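Long-range contacts in malonyl-CoA-[acyl-carrier-protein] transacylase (Coxiella burnetii, PDB 3TQE), which probably catalyses transfer of the malonyl group from malonyl-CoA to holo-acyl-carrier protein, supplying the extender unit for fatty acid synthesis: residues V11-G16 / N283-L288; V91-S96 / V259-T264. One frame throughout, in Å; residues are numbered along the deposited sequence. Where two conformers were deposited one is given.

Contact 1. Residues V11-G16 / N283-L288; sequences VFPGQG and NKLAGL. With GLY (glycine), chain B.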
loop_
_atom_site.group_PDB
_atom_site.type_symbol
_atom_site.label_atom_id
_atom_site.label_comp_id
_atom_site.label_asym_id
_atom_site.label_seq_id
_atom_site.Cartn_x
_atom_site.Cartn_y
_atom_site.Cartn_z
ATOM N N VAL A 11 5.017 -5.930 -5.812
ATOM C CA VAL A 11 4.168 -5.482 -4.743
ATOM C C VAL A 11 4.624 -4.135 -4.246
ATOM O O VAL A 11 5.806 -3.903 -4.028
ATOM C CB VAL A 11 4.031 -6.515 -3.594
ATOM C CG1 VAL A 11 3.332 -7.764 -4.136
ATOM C CG2 VAL A 11 5.368 -6.879 -2.924
ATOM N N PHE A 12 3.675 -3.219 -4.117
ATOM C CA PHE A 12 3.974 -1.832 -3.848
ATOM C C PHE A 12 3.529 -1.460 -2.459
ATOM O O PHE A 12 2.350 -1.566 -2.139
ATOM C CB PHE A 12 3.245 -0.940 -4.847
ATOM C CG PHE A 12 3.707 -1.117 -6.257
ATOM C CD1 PHE A 12 4.685 -0.312 -6.789
ATOM C CD2 PHE A 12 3.193 -2.120 -7.037
ATOM C CE1 PHE A 12 5.098 -0.452 -8.094
ATOM C CE2 PHE A 12 3.609 -2.265 -8.329
ATOM C CZ PHE A 12 4.540 -1.414 -8.862
ATOM N N PRO A 13 4.459 -1.015 -1.633
ATOM C CA PRO A 13 4.090 -0.660 -0.302
ATOM C C PRO A 13 3.369 0.659 -0.164
ATOM O O PRO A 13 3.447 1.529 -1.015
ATOM C CB PRO A 13 5.412 -0.589 0.418
ATOM C CG PRO A 13 6.362 -0.390 -0.524
ATOM C CD PRO A 13 5.903 -0.978 -1.814
ATOM N N GLY A 14 2.665 0.762 0.939
ATOM C CA GLY A 14 1.929 1.952 1.316
ATOM C C GLY A 14 2.353 2.468 2.671
ATOM O O GLY A 14 3.482 2.274 3.102
ATOM N N GLN A 15 1.416 3.122 3.352
ATOM C CA GLN A 15 1.617 3.666 4.702
ATOM C C GLN A 15 2.394 2.734 5.614
ATOM O O GLN A 15 2.133 1.530 5.660
ATOM C CB GLN A 15 0.254 3.953 5.340
ATOM C CG GLN A 15 0.334 4.575 6.718
ATOM C CD GLN A 15 -0.678 5.670 6.899
ATOM O OE1 GLN A 15 -1.557 5.851 6.053
ATOM N NE2 GLN A 15 -0.555 6.429 7.991
ATOM N N GLY A 16 3.337 3.300 6.353
ATOM C CA GLY A 16 4.118 2.525 7.263
ATOM C C GLY A 16 5.489 2.289 6.713
ATOM O O GLY A 16 6.426 2.051 7.477
ATOM N N ASN A 283 10.748 -3.035 4.030
ATOM C CA ASN A 283 10.518 -4.437 3.741
ATOM C C ASN A 283 9.263 -4.956 4.431
ATOM O O ASN A 283 9.168 -6.136 4.780
ATOM C CB ASN A 283 11.754 -5.250 4.093
ATOM C CG ASN A 283 12.083 -5.215 5.556
ATOM O OD1 ASN A 283 11.386 -4.623 6.353
ATOM N ND2 ASN A 283 13.188 -5.886 5.921
ATOM N N LYS A 284 8.273 -4.068 4.588
ATOM C CA LYS A 284 7.064 -4.426 5.292
ATOM C C LYS A 284 6.289 -5.497 4.547
ATOM O O LYS A 284 5.756 -6.419 5.155
ATOM C CB LYS A 284 6.206 -3.186 5.521
ATOM C CG LYS A 284 6.861 -2.141 6.393
ATOM C CD LYS A 284 6.868 -2.565 7.815
ATOM C CE LYS A 284 7.214 -1.408 8.747
ATOM N NZ LYS A 284 8.689 -1.248 8.832
ATOM N N LEU A 285 6.158 -5.370 3.237
ATOM C CA LEU A 285 5.394 -6.391 2.521
ATOM C C LEU A 285 6.121 -7.712 2.495
ATOM O O LEU A 285 5.481 -8.752 2.551
ATOM C CB LEU A 285 5.041 -5.943 1.109
ATOM C CG LEU A 285 4.205 -4.669 1.061
ATOM C CD1 LEU A 285 3.914 -4.304 -0.392
ATOM C CD2 LEU A 285 2.930 -4.758 1.862
ATOM N N ALA A 286 7.445 -7.692 2.428
ATOM C CA ALA A 286 8.185 -8.950 2.493
ATOM C C ALA A 286 7.854 -9.664 3.765
ATOM O O ALA A 286 7.694 -10.882 3.765
ATOM C CB ALA A 286 9.665 -8.712 2.403
ATOM N N GLY A 287 7.773 -8.913 4.858
ATOM C CA GLY A 287 7.433 -9.522 6.143
ATOM C C GLY A 287 6.101 -10.237 6.087
ATOM O O GLY A 287 5.970 -11.362 6.578
ATOM N N LEU A 288 5.094 -9.597 5.504
ATOM C CA LEU A 288 3.784 -10.195 5.402
ATOM C C LEU A 288 3.791 -11.398 4.497
ATOM O O LEU A 288 3.187 -12.417 4.812
ATOM C CB LEU A 288 2.765 -9.188 4.884
ATOM C CG LEU A 288 2.561 -7.951 5.727
ATOM C CD1 LEU A 288 1.507 -7.066 5.054
ATOM C CD2 LEU A 288 2.167 -8.337 7.148
HETATM N N GLY B . -3.851 2.034 5.560
HETATM C CA GLY B . -3.084 3.108 4.849
HETATM C C GLY B . -3.917 3.838 3.810
HETATM O O GLY B . -3.421 4.464 2.852
HETATM O OXT GLY B . -5.133 3.801 3.898
#
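Leu285 carries this contact: its methyl CD1 rests where strand 9-12 gives way to the loop that follows. The closest apolar touches converge on that methyl. Val11 approaches with CB, 3.9 Å from Leu285 CD1, and its branch CG2 also borders Leu285, the two side chains running alongside in opposite senses. Pro13 lies across Leu285, its ring atom CB 4.1 Å from CD1. Leucine suits the place because its forked end, with CG anti to the carbonyl carbon (chi1 -60°), extends a methyl from the helix to the strand; the branched valine and rigid proline present compact surfaces to it.

The same methyl also packs on main chain, 3.5 Å from Phe12 C and 3.6 Å from Pro13 N. The Phe12 side chain starts out on the other side of the strand and packs against helix 97-105. Helix 284-292, the connection of a beta-alpha-beta crossover between parallel strands 275-278 and 297-300, is thus set against strand 9-12 of the same sheet by its first turn. That turn is tied to the end of strand 275-278 by Glu278, whose carboxylate accepts from Leu285 N and Ala286 N.

At the exposed end the contact involves polar residues. Lys284, bent at chi2 and chi4, lays CE beside Gly16, 3.8 Å from the carbonyl O, while its NZ forms a salt bridge with Asp282. Gly16 has a positive phi (104°), at which a CB would press on the preceding carbonyl, a conformation that calls for glycine. It belongs to the sequence Gly-Gln-Gly-Ser-Gln, in which Gln15 lines the glycine pocket; in related transacylases the backbone N of this glutamine contributes to the oxyanion hole.

Contact 2. Residues V91-S96 / V259-T264; sequences VMAGHS and VRWVET. With GLY (glycine), chain B.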
loop_
_atom_site.group_PDB
_atom_site.type_symbol
_atom_site.label_atom_id
_atom_site.label_comp_id
_atom_site.label_asym_id
_atom_site.label_seq_id
_atom_site.Cartn_x
_atom_site.Cartn_y
_atom_site.Cartn_z
ATOM N N VAL A 91 2.226 -9.649 -12.754
ATOM C CA VAL A 91 1.112 -9.078 -12.031
ATOM C C VAL A 91 1.654 -8.084 -11.030
ATOM O O VAL A 91 2.824 -8.152 -10.624
ATOM C CB VAL A 91 0.283 -10.215 -11.365
ATOM C CG1 VAL A 91 1.106 -10.917 -10.325
ATOM C CG2 VAL A 91 -1.057 -9.743 -10.830
HETATM N N MSE A 92 0.801 -7.162 -10.640
HETATM C CA MSE A 92 1.128 -6.163 -9.636
HETATM C C MSE A 92 0.044 -6.093 -8.594
HETATM O O MSE A 92 -1.114 -6.332 -8.891
HETATM C CB MSE A 92 1.250 -4.795 -10.301
HETATM C CG MSE A 92 2.397 -4.670 -11.281
HETATM SE SE MSE A 92 2.355 -2.901 -12.074
HETATM C CE MSE A 92 3.878 -3.005 -13.233
ATOM N N ALA A 93 0.412 -5.709 -7.392
ATOM C CA ALA A 93 -0.564 -5.423 -6.361
ATOM C C ALA A 93 0.071 -4.407 -5.440
ATOM O O ALA A 93 1.254 -4.448 -5.214
ATOM C CB ALA A 93 -0.942 -6.667 -5.563
ATOM N N GLY A 94 -0.710 -3.528 -4.889
ATOM C CA GLY A 94 -0.214 -2.573 -3.956
ATOM C C GLY A 94 -1.034 -2.552 -2.728
ATOM O O GLY A 94 -2.231 -2.726 -2.804
ATOM N N HIS A 95 -0.407 -2.252 -1.600
ATOM C CA HIS A 95 -1.138 -2.275 -0.355
ATOM C C HIS A 95 -1.652 -0.866 -0.087
ATOM O O HIS A 95 -0.884 0.037 0.194
ATOM C CB HIS A 95 -0.233 -2.826 0.725
ATOM C CG HIS A 95 -0.927 -3.162 2.005
ATOM N ND1 HIS A 95 -1.518 -2.212 2.813
ATOM C CD2 HIS A 95 -1.087 -4.348 2.628
ATOM C CE1 HIS A 95 -2.030 -2.812 3.879
ATOM N NE2 HIS A 95 -1.783 -4.110 3.790
ATOM N N SER A 96 -2.974 -0.700 -0.218
ATOM C CA SER A 96 -3.686 0.591 -0.022
ATOM C C SER A 96 -3.173 1.715 -0.938
ATOM O O SER A 96 -3.453 1.730 -2.115
ATOM C CB SER A 96 -3.736 0.951 1.465
ATOM O OG SER A 96 -4.603 2.068 1.677
ATOM N N VAL A 259 -8.491 -4.130 3.202
ATOM C CA VAL A 259 -7.456 -4.488 2.253
ATOM C C VAL A 259 -7.249 -5.993 2.372
ATOM O O VAL A 259 -6.765 -6.501 3.383
ATOM C CB VAL A 259 -6.158 -3.759 2.568
ATOM C CG1 VAL A 259 -5.002 -4.236 1.699
ATOM C CG2 VAL A 259 -6.368 -2.280 2.415
ATOM N N ARG A 260 -7.567 -6.707 1.297
ATOM C CA ARG A 260 -7.525 -8.154 1.317
ATOM C C ARG A 260 -6.168 -8.635 0.847
ATOM O O ARG A 260 -6.038 -9.267 -0.204
ATOM C CB ARG A 260 -8.677 -8.710 0.493
ATOM C CG ARG A 260 -9.994 -8.324 1.098
ATOM C CD ARG A 260 -11.115 -8.482 0.151
ATOM N NE ARG A 260 -11.375 -9.874 -0.146
ATOM C CZ ARG A 260 -12.330 -10.291 -0.982
ATOM N NH1 ARG A 260 -13.097 -9.432 -1.638
ATOM N NH2 ARG A 260 -12.515 -11.578 -1.169
ATOM N N TRP A 261 -5.155 -8.342 1.629
ATOM C CA TRP A 261 -3.799 -8.633 1.211
ATOM C C TRP A 261 -3.497 -10.128 1.216
ATOM O O TRP A 261 -2.909 -10.652 0.268
ATOM C CB TRP A 261 -2.801 -7.870 2.055
ATOM C CG TRP A 261 -1.440 -7.897 1.516
ATOM C CD1 TRP A 261 -0.370 -8.540 2.022
ATOM C CD2 TRP A 261 -1.001 -7.269 0.310
ATOM N NE1 TRP A 261 0.726 -8.335 1.223
ATOM C CE2 TRP A 261 0.351 -7.574 0.150
ATOM C CE3 TRP A 261 -1.628 -6.486 -0.652
ATOM C CZ2 TRP A 261 1.096 -7.097 -0.924
ATOM C CZ3 TRP A 261 -0.888 -6.040 -1.726
ATOM C CH2 TRP A 261 0.451 -6.335 -1.842
ATOM N N VAL A 262 -3.899 -10.831 2.248
ATOM C CA VAL A 262 -3.576 -12.239 2.274
ATOM C C VAL A 262 -4.254 -12.947 1.082
ATOM O O VAL A 262 -3.608 -13.764 0.432
ATOM C CB VAL A 262 -3.855 -12.889 3.633
ATOM C CG1 VAL A 262 -5.258 -12.583 4.078
ATOM C CG2 VAL A 262 -3.533 -14.388 3.590
ATOM N N GLU A 263 -5.487 -12.599 0.746
ATOM C CA GLU A 263 -6.131 -13.219 -0.400
ATOM C C GLU A 263 -5.427 -12.842 -1.695
ATOM O O GLU A 263 -5.364 -13.635 -2.626
ATOM C CB GLU A 263 -7.597 -12.820 -0.482
ATOM C CG GLU A 263 -8.449 -13.499 0.517
ATOM C CD GLU A 263 -9.794 -12.835 0.651
ATOM O OE1 GLU A 263 -9.859 -11.755 1.294
ATOM O OE2 GLU A 263 -10.774 -13.389 0.112
ATOM N N THR A 264 -4.930 -11.623 -1.773
ATOM C CA THR A 264 -4.176 -11.181 -2.954
ATOM C C THR A 264 -2.926 -12.026 -3.134
ATOM O O THR A 264 -2.651 -12.506 -4.240
ATOM C CB THR A 264 -3.800 -9.712 -2.842
ATOM O OG1 THR A 264 -5.005 -8.950 -2.830
ATOM C CG2 THR A 264 -2.922 -9.282 -3.991
HETATM N N GLY B . -3.851 2.034 5.560
HETATM C CA GLY B . -3.084 3.108 4.849
HETATM C C GLY B . -3.917 3.838 3.810
HETATM O O GLY B . -3.421 4.464 2.852
HETATM O OXT GLY B . -5.133 3.801 3.898
#
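Ser96 OG is gripped by two groups from elsewhere in the chain, His205 NE2 and Arg121 NH2, while Ser96 CB stands 4.3 Å from Val259 CG2 across the contact. Another polar atom held twice lies at the start of helix 261-270. Arg260 O takes Thr264 OG1 at 2.8 Å and Thr264 N from opposite faces of its carbonyl plane. The bond from OG1 fixes the threonine's rotation: with OG1 anti to the carbonyl carbon and turned back to the helix, the methyl CG2 meets Ala93 CB at 3.6 Å. Threonine thereby serves both demands, polar on one branch and apolar on the other, and alanine is small enough to let the helix come close to the strand.

Between these ends, His95 is flanked by two apolar surfaces. Val259 CG1 lies over the centre of the imidazole, 3.9 Å from the ring centroid, a CH-pi contact. His95 in turn leans on the indole: His95 CB sits over the six-membered ring of Trp261, 4.2 Å from its centroid, and His95 CD2 is 3.7 Å from Trp261 CD2. The two ring planes are inclined at 56°, an oblique meeting. His95 NE2 bonds to Asn166 OD1, which gives this nitrogen of the buried ring a partner.

The broad indole reaches on to the strand, where Trp261 CZ3 approaches Gly94 C to 3.6 Å and the indole edge faces Ala93 O in its own plane. Past Gly94 the chain turns sharply, and Ser96 takes strained backbone angles (phi 58°, psi -104°) between strand 91-94 and helix 97-105. With the sequence Gly-His-Ser-Leu-Gly, this fits the nucleophile elbow of the acyltransferases, Ser96 being the predicted nucleophile.

Overall arrangement
Contact 2 is nested along the chain within the loop closed by contact 1, and their centres lie 10 Å apart. Strands 9-12 and 91-94 join them as parallel neighbours: Phe12 N meets Ala93 O, and Phe12 O meets His95 N, each at 2.9 Å in a probable hydrogen bond. The helices of the two contacts also pack together, Leu288 CD1 lying 3.9 Å from Trp261 CD1. Both strands deliver their following loops to the bound glycine, Gln15 from one and Ser96 from the other, where Arg121 and Ser204 hydrogen-bond the ligand. The Leu285 side chain of contact 1 stays about 9 Å from that of Ser96, whereas the side chain of His205, the other predicted catalytic residue, is about 3 Å from the Ser96 side chain.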